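Local coordinates for protein MHC class I antigen (Ctenopharyngodon idella, PDB 5H5Z) that binds peptides in a complex with beta-2-microglobulin and, as in other class I histocompatibility molecules, probably presents them at the cell surface to T cells, at residues Thr159-Glu162 and Trp163-Tyr167; Gly54-Tyr57 and Trp58-Thr62; Trp210-Gly214 and Gln215-Glu219; Phe83-Lys87 and Gly88-Trp92. All blocks are in the same frame, centred on the assembly; numbering follows the deposited sequence.

Contact 1 of 4, residues Thr159-Glu162 and Trp163-Tyr167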
# COMPACT_ATOMS: atom_id res chain seq x y z
N THR A 159 -21.52 11.19 -7.55
CA THR A 159 -21.67 10.22 -6.47
C THR A 159 -20.40 10.02 -5.63
O THR A 159 -20.43 10.08 -4.39
CB THR A 159 -22.14 8.86 -7.03
OG1 THR A 159 -23.26 9.07 -7.90
CG2 THR A 159 -22.51 7.90 -5.92
N CYS A 160 -19.28 9.78 -6.32
CA CYS A 160 -17.98 9.56 -5.67
C CYS A 160 -17.57 10.74 -4.78
O CYS A 160 -17.18 10.56 -3.62
CB CYS A 160 -16.91 9.26 -6.73
SG CYS A 160 -15.31 8.71 -6.08
N ILE A 161 -17.65 11.95 -5.34
CA ILE A 161 -17.28 13.18 -4.64
C ILE A 161 -18.23 13.47 -3.47
O ILE A 161 -17.81 13.88 -2.39
CB ILE A 161 -17.18 14.38 -5.62
CG1 ILE A 161 -15.97 14.21 -6.57
CG2 ILE A 161 -17.15 15.72 -4.90
CD1 ILE A 161 -14.61 14.26 -5.89
N GLU A 162 -19.52 13.24 -3.69
CA GLU A 162 -20.52 13.45 -2.63
C GLU A 162 -20.20 12.60 -1.40
O GLU A 162 -20.23 13.09 -0.25
CB GLU A 162 -21.93 13.17 -3.15
CG GLU A 162 -22.41 14.19 -4.18
CD GLU A 162 -23.57 13.68 -5.02
OE1 GLU A 162 -24.30 12.76 -4.57
OE2 GLU A 162 -23.77 14.22 -6.13
N TRP A 163 -19.86 11.33 -1.64
CA TRP A 163 -19.52 10.41 -0.57
C TRP A 163 -18.15 10.70 0.03
O TRP A 163 -17.98 10.62 1.24
CB TRP A 163 -19.63 8.95 -1.05
CG TRP A 163 -21.05 8.47 -1.01
CD1 TRP A 163 -21.91 8.38 -2.06
CD2 TRP A 163 -21.77 8.04 0.14
NE1 TRP A 163 -23.14 7.92 -1.63
CE2 TRP A 163 -23.08 7.70 -0.28
CE3 TRP A 163 -21.44 7.91 1.50
CZ2 TRP A 163 -24.05 7.23 0.60
CZ3 TRP A 163 -22.42 7.44 2.38
CH2 TRP A 163 -23.71 7.10 1.92
N LEU A 164 -17.17 11.05 -0.82
CA LEU A 164 -15.87 11.45 -0.31
C LEU A 164 -16.01 12.59 0.70
O LEU A 164 -15.46 12.53 1.80
CB LEU A 164 -14.93 11.85 -1.46
CG LEU A 164 -13.57 12.44 -1.05
CD1 LEU A 164 -12.78 11.51 -0.14
CD2 LEU A 164 -12.77 12.80 -2.28
N LYS A 165 -16.79 13.61 0.35
CA LYS A 165 -17.05 14.73 1.27
C LYS A 165 -17.62 14.26 2.62
O LYS A 165 -17.20 14.75 3.68
CB LYS A 165 -17.95 15.78 0.61
CG LYS A 165 -17.25 16.57 -0.49
CD LYS A 165 -18.19 17.52 -1.21
CE LYS A 165 -17.44 18.32 -2.27
NZ LYS A 165 -18.35 18.94 -3.26
N LYS A 166 -18.55 13.31 2.58
CA LYS A 166 -19.10 12.72 3.80
C LYS A 166 -18.03 12.00 4.63
O LYS A 166 -17.96 12.19 5.84
CB LYS A 166 -20.26 11.75 3.49
CG LYS A 166 -21.56 12.40 3.04
CD LYS A 166 -22.51 11.32 2.53
CE LYS A 166 -23.94 11.56 2.96
NZ LYS A 166 -24.13 11.36 4.42
N TYR A 167 -17.20 11.20 3.96
CA TYR A 167 -16.14 10.44 4.63
C TYR A 167 -15.10 11.35 5.27
O TYR A 167 -14.63 11.08 6.38
CB TYR A 167 -15.44 9.46 3.66
CG TYR A 167 -16.36 8.43 3.03
CD1 TYR A 167 -17.49 7.95 3.72
CD2 TYR A 167 -16.10 7.92 1.76
CE1 TYR A 167 -18.33 7.01 3.15
CE2 TYR A 167 -16.94 6.97 1.18
CZ TYR A 167 -18.05 6.52 1.88
OH TYR A 167 -18.89 5.58 1.32

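Contact 2 of 4, residues Gly54-Tyr57 and Trp58-Thr62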
# COMPACT_ATOMS: atom_id res chain seq x y z
N GLY A 54 -24.14 2.48 9.36
CA GLY A 54 -24.59 1.26 10.02
C GLY A 54 -25.14 0.23 9.07
O GLY A 54 -24.74 0.17 7.90
N ALA A 55 -26.07 -0.58 9.58
CA ALA A 55 -26.62 -1.72 8.85
C ALA A 55 -27.12 -1.40 7.44
O ALA A 55 -26.77 -2.10 6.50
CB ALA A 55 -27.70 -2.40 9.67
N ASP A 56 -27.92 -0.34 7.31
CA ASP A 56 -28.47 0.06 6.00
C ASP A 56 -27.39 0.33 4.96
O ASP A 56 -27.48 -0.15 3.82
CB ASP A 56 -29.38 1.30 6.14
CG ASP A 56 -30.83 0.94 6.42
OD1 ASP A 56 -31.12 -0.21 6.84
OD2 ASP A 56 -31.70 1.82 6.23
N TYR A 57 -26.37 1.09 5.35
CA TYR A 57 -25.23 1.39 4.49
C TYR A 57 -24.50 0.12 4.04
O TYR A 57 -24.24 -0.07 2.85
CB TYR A 57 -24.26 2.34 5.21
CG TYR A 57 -22.96 2.59 4.48
CD1 TYR A 57 -22.85 3.64 3.57
CD2 TYR A 57 -21.84 1.80 4.71
CE1 TYR A 57 -21.65 3.88 2.89
CE2 TYR A 57 -20.64 2.02 4.04
CZ TYR A 57 -20.56 3.07 3.13
OH TYR A 57 -19.37 3.31 2.47
N TRP A 58 -24.20 -0.75 5.00
CA TRP A 58 -23.44 -1.96 4.71
C TRP A 58 -24.24 -3.00 3.93
O TRP A 58 -23.68 -3.68 3.07
CB TRP A 58 -22.81 -2.53 5.99
CG TRP A 58 -21.71 -1.64 6.50
CD1 TRP A 58 -21.70 -0.90 7.65
CD2 TRP A 58 -20.47 -1.35 5.84
NE1 TRP A 58 -20.53 -0.19 7.76
CE2 TRP A 58 -19.75 -0.45 6.66
CE3 TRP A 58 -19.89 -1.78 4.63
CZ2 TRP A 58 -18.49 0.04 6.31
CZ3 TRP A 58 -18.63 -1.30 4.30
CH2 TRP A 58 -17.94 -0.40 5.13
N ASP A 59 -25.55 -3.08 4.18
CA ASP A 59 -26.40 -3.96 3.37
C ASP A 59 -26.39 -3.54 1.90
O ASP A 59 -26.34 -4.39 1.01
CB ASP A 59 -27.84 -3.99 3.92
CG ASP A 59 -27.94 -4.65 5.29
OD1 ASP A 59 -26.99 -5.35 5.69
OD2 ASP A 59 -28.97 -4.46 5.97
N ARG A 60 -26.42 -2.23 1.67
CA ARG A 60 -26.37 -1.68 0.31
C ARG A 60 -25.02 -1.92 -0.35
O ARG A 60 -24.96 -2.30 -1.52
CB ARG A 60 -26.72 -0.18 0.32
CG ARG A 60 -28.18 0.07 -0.04
CD ARG A 60 -28.76 1.31 0.63
NE ARG A 60 -30.21 1.33 0.48
CZ ARG A 60 -31.06 0.67 1.27
NH1 ARG A 60 -30.60 -0.06 2.29
NH2 ARG A 60 -32.37 0.72 1.04
N GLN A 61 -23.94 -1.74 0.42
CA GLN A 61 -22.60 -1.98 -0.09
C GLN A 61 -22.37 -3.46 -0.42
O GLN A 61 -21.78 -3.80 -1.44
CB GLN A 61 -21.53 -1.46 0.88
CG GLN A 61 -20.13 -1.43 0.29
CD GLN A 61 -20.07 -0.61 -0.99
OE1 GLN A 61 -19.96 0.62 -0.95
NE2 GLN A 61 -20.14 -1.29 -2.13
N THR A 62 -22.86 -4.33 0.47
CA THR A 62 -22.83 -5.77 0.27
C THR A 62 -23.54 -6.15 -1.04
O THR A 62 -23.02 -6.93 -1.83
CB THR A 62 -23.47 -6.52 1.46
OG1 THR A 62 -22.66 -6.32 2.63
CG2 THR A 62 -23.60 -8.01 1.19
O HOH W 1 -17.89 1.53 0.77

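Contact 3 of 4, residues Trp210-Gly214 and Gln215-Glu219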
# COMPACT_ATOMS: atom_id res chain seq x y z
N TRP A 210 21.58 15.21 5.20
CA TRP A 210 22.77 15.19 6.02
C TRP A 210 23.51 16.50 5.85
O TRP A 210 23.51 17.09 4.78
CB TRP A 210 23.68 14.03 5.61
CG TRP A 210 23.12 12.69 5.91
CD1 TRP A 210 22.40 11.90 5.07
CD2 TRP A 210 23.23 11.97 7.14
NE1 TRP A 210 22.06 10.74 5.69
CE2 TRP A 210 22.55 10.75 6.97
CE3 TRP A 210 23.83 12.24 8.37
CZ2 TRP A 210 22.47 9.81 7.97
CZ3 TRP A 210 23.75 11.30 9.36
CH2 TRP A 210 23.07 10.09 9.16
N GLN A 211 24.13 16.96 6.93
CA GLN A 211 24.93 18.17 6.87
C GLN A 211 26.32 17.91 7.43
O GLN A 211 26.49 17.15 8.37
CB GLN A 211 24.25 19.32 7.62
CG GLN A 211 23.11 19.96 6.84
CD GLN A 211 22.84 21.39 7.27
OE1 GLN A 211 22.96 21.73 8.44
NE2 GLN A 211 22.47 22.23 6.32
N LYS A 212 27.31 18.52 6.80
CA LYS A 212 28.67 18.48 7.31
C LYS A 212 29.05 19.90 7.70
O LYS A 212 29.07 20.79 6.86
CB LYS A 212 29.61 17.95 6.24
CG LYS A 212 31.06 17.80 6.67
CD LYS A 212 31.91 17.28 5.52
CE LYS A 212 33.39 17.34 5.85
NZ LYS A 212 34.22 17.06 4.65
N ASN A 213 29.35 20.11 8.97
CA ASN A 213 29.79 21.41 9.42
C ASN A 213 28.78 22.50 9.04
O ASN A 213 29.17 23.59 8.65
CB ASN A 213 31.17 21.73 8.84
CG ASN A 213 32.20 20.69 9.23
OD1 ASN A 213 32.19 20.20 10.36
ND2 ASN A 213 33.09 20.36 8.31
N GLY A 214 27.50 22.18 9.15
CA GLY A 214 26.44 23.13 8.87
C GLY A 214 26.12 23.38 7.41
O GLY A 214 25.39 24.31 7.08
N GLN A 215 26.65 22.55 6.51
CA GLN A 215 26.34 22.69 5.09
C GLN A 215 25.81 21.37 4.56
O GLN A 215 26.16 20.31 5.06
CB GLN A 215 27.56 23.13 4.30
CG GLN A 215 28.13 24.47 4.72
CD GLN A 215 27.14 25.60 4.58
OE1 GLN A 215 26.92 26.36 5.52
NE2 GLN A 215 26.53 25.72 3.41
N ASP A 216 24.94 21.43 3.56
CA ASP A 216 24.32 20.22 3.06
C ASP A 216 25.39 19.31 2.48
O ASP A 216 26.26 19.76 1.74
CB ASP A 216 23.28 20.55 1.99
CG ASP A 216 21.97 21.03 2.58
OD1 ASP A 216 21.76 20.88 3.80
OD2 ASP A 216 21.14 21.56 1.82
N HIS A 217 25.31 18.03 2.82
CA HIS A 217 26.27 17.05 2.34
C HIS A 217 25.54 15.98 1.55
O HIS A 217 24.72 15.26 2.10
CB HIS A 217 26.97 16.43 3.54
CG HIS A 217 28.06 15.47 3.19
ND1 HIS A 217 29.33 15.88 2.85
CD2 HIS A 217 28.07 14.12 3.14
CE1 HIS A 217 30.08 14.83 2.60
NE2 HIS A 217 29.34 13.74 2.77
N ASP A 218 25.87 15.85 0.27
CA ASP A 218 25.17 14.90 -0.60
C ASP A 218 26.02 13.71 -1.06
O ASP A 218 25.55 12.87 -1.82
CB ASP A 218 24.50 15.62 -1.79
CG ASP A 218 25.47 16.47 -2.61
OD1 ASP A 218 26.68 16.15 -2.67
OD2 ASP A 218 25.01 17.46 -3.21
N GLU A 219 27.27 13.65 -0.59
CA GLU A 219 28.17 12.54 -0.94
C GLU A 219 28.10 11.42 0.10
O GLU A 219 28.02 11.69 1.30
CB GLU A 219 29.61 13.05 -1.10
CG GLU A 219 29.76 14.18 -2.11
CD GLU A 219 31.17 14.74 -2.18
OE1 GLU A 219 31.92 14.63 -1.18
OE2 GLU A 219 31.53 15.30 -3.23
O HOH W 2 28.53 26.42 8.19

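Contact 4 of 4, residues Phe83-Lys87 and Gly88-Trp92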
# COMPACT_ATOMS: atom_id res chain seq x y z
N PHE A 83 -7.76 -14.45 -25.13
CA PHE A 83 -6.32 -14.71 -25.16
C PHE A 83 -5.99 -16.18 -25.39
O PHE A 83 -4.81 -16.57 -25.37
CB PHE A 83 -5.64 -14.20 -23.89
CG PHE A 83 -5.44 -12.72 -23.86
CD1 PHE A 83 -4.27 -12.15 -24.36
CD2 PHE A 83 -6.41 -11.88 -23.32
CE1 PHE A 83 -4.08 -10.78 -24.33
CE2 PHE A 83 -6.22 -10.51 -23.28
CZ PHE A 83 -5.06 -9.95 -23.79
N ASN A 84 -7.02 -16.99 -25.61
CA ASN A 84 -6.89 -18.44 -25.81
C ASN A 84 -6.26 -19.14 -24.61
O ASN A 84 -5.35 -19.96 -24.76
CB ASN A 84 -6.13 -18.76 -27.10
CG ASN A 84 -6.76 -18.12 -28.33
OD1 ASN A 84 -7.98 -18.12 -28.49
ND2 ASN A 84 -5.92 -17.58 -29.21
N GLN A 85 -6.75 -18.81 -23.42
CA GLN A 85 -6.24 -19.37 -22.18
C GLN A 85 -7.37 -20.05 -21.40
O GLN A 85 -8.12 -19.41 -20.67
CB GLN A 85 -5.58 -18.28 -21.33
CG GLN A 85 -4.40 -17.58 -22.00
CD GLN A 85 -4.04 -16.25 -21.33
OE1 GLN A 85 -4.88 -15.61 -20.70
NE2 GLN A 85 -2.78 -15.84 -21.48
N SER A 86 -7.49 -21.37 -21.58
CA SER A 86 -8.55 -22.15 -20.94
C SER A 86 -8.07 -22.86 -19.67
O SER A 86 -8.85 -23.53 -19.00
CB SER A 86 -9.15 -23.16 -21.93
OG SER A 86 -8.17 -24.07 -22.38
N LYS A 87 -6.79 -22.69 -19.37
CA LYS A 87 -6.17 -23.32 -18.20
C LYS A 87 -5.42 -22.29 -17.36
O LYS A 87 -5.13 -21.19 -17.83
CB LYS A 87 -5.22 -24.44 -18.62
CG LYS A 87 -5.92 -25.70 -19.11
CD LYS A 87 -4.92 -26.80 -19.43
CE LYS A 87 -5.63 -28.07 -19.87
NZ LYS A 87 -4.66 -29.17 -20.17
N GLY A 88 -5.12 -22.65 -16.12
CA GLY A 88 -4.26 -21.84 -15.26
C GLY A 88 -4.96 -20.68 -14.57
O GLY A 88 -6.09 -20.31 -14.92
N VAL A 89 -4.27 -20.09 -13.60
CA VAL A 89 -4.79 -18.97 -12.83
C VAL A 89 -4.69 -17.66 -13.62
O VAL A 89 -3.65 -17.34 -14.19
CB VAL A 89 -4.12 -18.85 -11.44
CG1 VAL A 89 -2.60 -18.78 -11.55
CG2 VAL A 89 -4.66 -17.66 -10.65
N HIS A 90 -5.79 -16.91 -13.66
CA HIS A 90 -5.78 -15.59 -14.29
C HIS A 90 -6.47 -14.57 -13.39
O HIS A 90 -7.24 -14.94 -12.50
CB HIS A 90 -6.40 -15.65 -15.68
CG HIS A 90 -5.65 -16.53 -16.63
ND1 HIS A 90 -4.50 -16.13 -17.27
CD2 HIS A 90 -5.87 -17.81 -17.02
CE1 HIS A 90 -4.05 -17.12 -18.03
NE2 HIS A 90 -4.87 -18.15 -17.90
N THR A 91 -6.16 -13.30 -13.61
CA THR A 91 -6.66 -12.22 -12.75
C THR A 91 -7.33 -11.13 -13.56
O THR A 91 -6.94 -10.85 -14.70
CB THR A 91 -5.53 -11.57 -11.91
OG1 THR A 91 -4.72 -10.75 -12.75
CG2 THR A 91 -4.65 -12.62 -11.24
N TRP A 92 -8.33 -10.51 -12.94
CA TRP A 92 -9.06 -9.40 -13.51
C TRP A 92 -9.14 -8.33 -12.42
O TRP A 92 -9.56 -8.61 -11.30
CB TRP A 92 -10.46 -9.86 -13.95
CG TRP A 92 -11.35 -8.79 -14.53
CD1 TRP A 92 -12.52 -8.33 -14.00
CD2 TRP A 92 -11.14 -8.06 -15.74
NE1 TRP A 92 -13.06 -7.36 -14.81
CE2 TRP A 92 -12.24 -7.18 -15.89
CE3 TRP A 92 -10.15 -8.09 -16.74
CZ2 TRP A 92 -12.36 -6.31 -16.98
CZ3 TRP A 92 -10.26 -7.22 -17.82
CH2 TRP A 92 -11.36 -6.34 -17.93

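Contact 1 of 4, residues Thr159-Glu162 and Trp163-Tyr167
The indole of Trp163 meets Thr159 along the pyrrole side: Thr159 O lies at the ring edge, near its plane, 3.2 Å from Trp163 CD1. The methyl Thr159 CG2 sits beside that same corner, 3.9 Å from Trp163 CD1, and the two side chains run next to each other in one direction. Over one face of the indole comes Lys166, with its CD 3.7 Å above the plane and shifted toward the rim. A turn further on, the carbonyl oxygen of Trp163 stands above one face of the Tyr167 ring, also off centre. Trp163 CG turns back beside its own backbone N (chi1 -81°), which brings the ring toward the preceding turn. Elsewhere on the helix, Ile161 CG2 touches the aliphatic end of Lys165, 3.7 Å from Lys165 CE, while Ile161 CD1 and Leu164 CD2 make a looser apolar contact that faces Leu100 on the sheet below. Cys160 forms the disulfide with Cys98 that fastens this helix to the groove floor. Successive backbone bonds of the helix include Leu164 N to Cys160 O at 2.8 Å and Lys165 N to Ile161 O at 2.9 Å. Thr159 O thus takes the amide N-H of Trp163 and also borders a weakly polar indole C-H, while Tyr167, its OH bonded to the backbone of the bound peptide, gives the buried face of the helix a direct part in holding the ligand.

Contact 2 of 4, residues Gly54-Tyr57 and Trp58-Thr62
Tyr57 turns its ring edge onto the indole face of Trp58, a T-shaped pair between sequence neighbours: the planes stand at 90° and the centroid of the tyrosine ring lies 4.8 Å from that of the indole six-membered ring. Tyr57 CD2 is poised over the middle of the indole, 3.6 Å from Trp58 CD2. The two first torsions make this possible, since Tyr57 CG is anti to its backbone N (chi1 173°) while Trp58 CG folds beside its own (chi1 -69°). On the pyrrole side of the indole, Trp58 CD1 comes within 3.2 Å of Gly54 O, the carbonyl that also receives Trp58 N. Gly54 is the N-cap of the long helix that forms one wall of the class I peptide groove. Tyr57 OH points into that groove, where it bonds to Tyr167 OH and, at 2.9 Å, to a water; this water donates to Gln61 OE1 at 2.8 Å, and Gln61 OE1 is also bonded to the peptide backbone. Arg60, which also packs on an aromatic side chain of the bound peptide, reaches Asp56 O through NH1 in a weak bond of 3.5 Å, with the oxygen at the guanidinium edge. Asp56, in the first turn, probably gains from the helix end. Thr62 OG1 gives Trp58 O a 2.9 Å bond, and Thr62 N reaches this same oxygen from the opposite face of its plane.

Contact 3 of 4, residues Trp210-Gly214 and Gln215-Glu219
Gln211 and Asp216 form a pair whose CB atoms diverge, and matching first torsions bring their ends back together: each CG lies beside its own backbone N, with chi1 -78° in Gln211 and -79° in Asp216. Gln211 then runs out extended, and its NE2 donates to Asp216 OD1 at 2.9 Å. The oxygen is in the amide plane of Gln211, yet the donor comes in 41° above the plane of the carboxylate. Gln211 OE1 is taken by Arg264 NH1, so both ends of the amide are fixed. Beneath them Gln211 CA approaches Gln215 O at 3.1 Å, a CA-H...O contact. Lys212 N donates to Gln215 O at 2.7 Å, and the return bond, Gln215 N to Lys212 O at 3.0 Å, closes a type I' turn through Asn213 and Gly214, both with positive phi. A water spans the turn by donating to Asn213 O and to Gln215 OE1. On the other flank Lys212 CD rests 4.0 Å from His217 ND1, and the His217 ring meets Phe252 edge-to-face. His217 N binds Trp210 O at 2.8 Å, while the Trp210 side chain leaves the hairpin for the core, where it touches Cys196 and Cys254 and its NE1 bonds to Ser238. A tryptophan packed on the disulfide between the two sheets is a hallmark of the immunoglobulin fold, here in its C1-set form; the type I' hairpin follows on the same strand.

Contact 4 of 4, residues Phe83-Lys87 and Gly88-Trp92
Gln85 crosses the imidazole of His90 at a slant in the loop that leads from the helix wall of the class I groove, residues 55-82, back down to the sheet at strand 90-100. The helix has just ended in a Schellman motif at Asn84, whose phi is positive, and Gln85 is the first side chain beyond it to turn toward the strand. Its CB is 3.5 Å from His90 NE2. One bond out, Gln85 CG is 4.0 Å from His90 CE1. The amide then closes in on that carbon, with Gln85 CD at 3.4 Å from His90 CE1 and Gln85 OE1 at 3.2 Å from it; Gln85 NE2 stays further off, 3.9 Å from the same His90 CE1. Amide and ring are nearly parallel, their planes 19° apart. The hydrogen bond of Gln85 OE1 goes elsewhere, to Tyr114 OH, which helps fix the rotation of the amide. His90 is in turn gripped at both nitrogens. Its ND1 bonds to Asp115 OD2, and its NE2 donates to Lys87 O across the bend of the loop. With a carboxylate on one side and a carbonyl on the other, the buried imidazole may well lean toward carrying a positive charge. Gly88, between the carbonyl and the strand, turns the chain with phi at 81°. Lys87, poorly ordered in the crystal, directs its side chain away. The bond from His90 NE2 to Lys87 O measures 3.1 Å and is bent, with an N-H...O angle of 136°.

In the fold
Along the chain the order is contact 2, contact 4, contact 1, contact 3, all in series, with none nested in or crossing another. Contact 2 opens helix 55-82, and contact 4 rounds the loop at its far end, leading into strand 90-100; their centres lie 33 Å apart. Contact 1 is a run of turns in helix 148-170, on the facing wall of the groove. Contacts 1 and 2 touch: besides the tyrosine hydroxyls, which are probably hydrogen-bonded, Trp163 CZ3 packs at 3.7 Å from Tyr57 CE1, joining the two walls at one end of the groove. Contact 3 closes a hairpin in the separate immunoglobulin domain, about 35 Å from contact 1 at the nearest atoms.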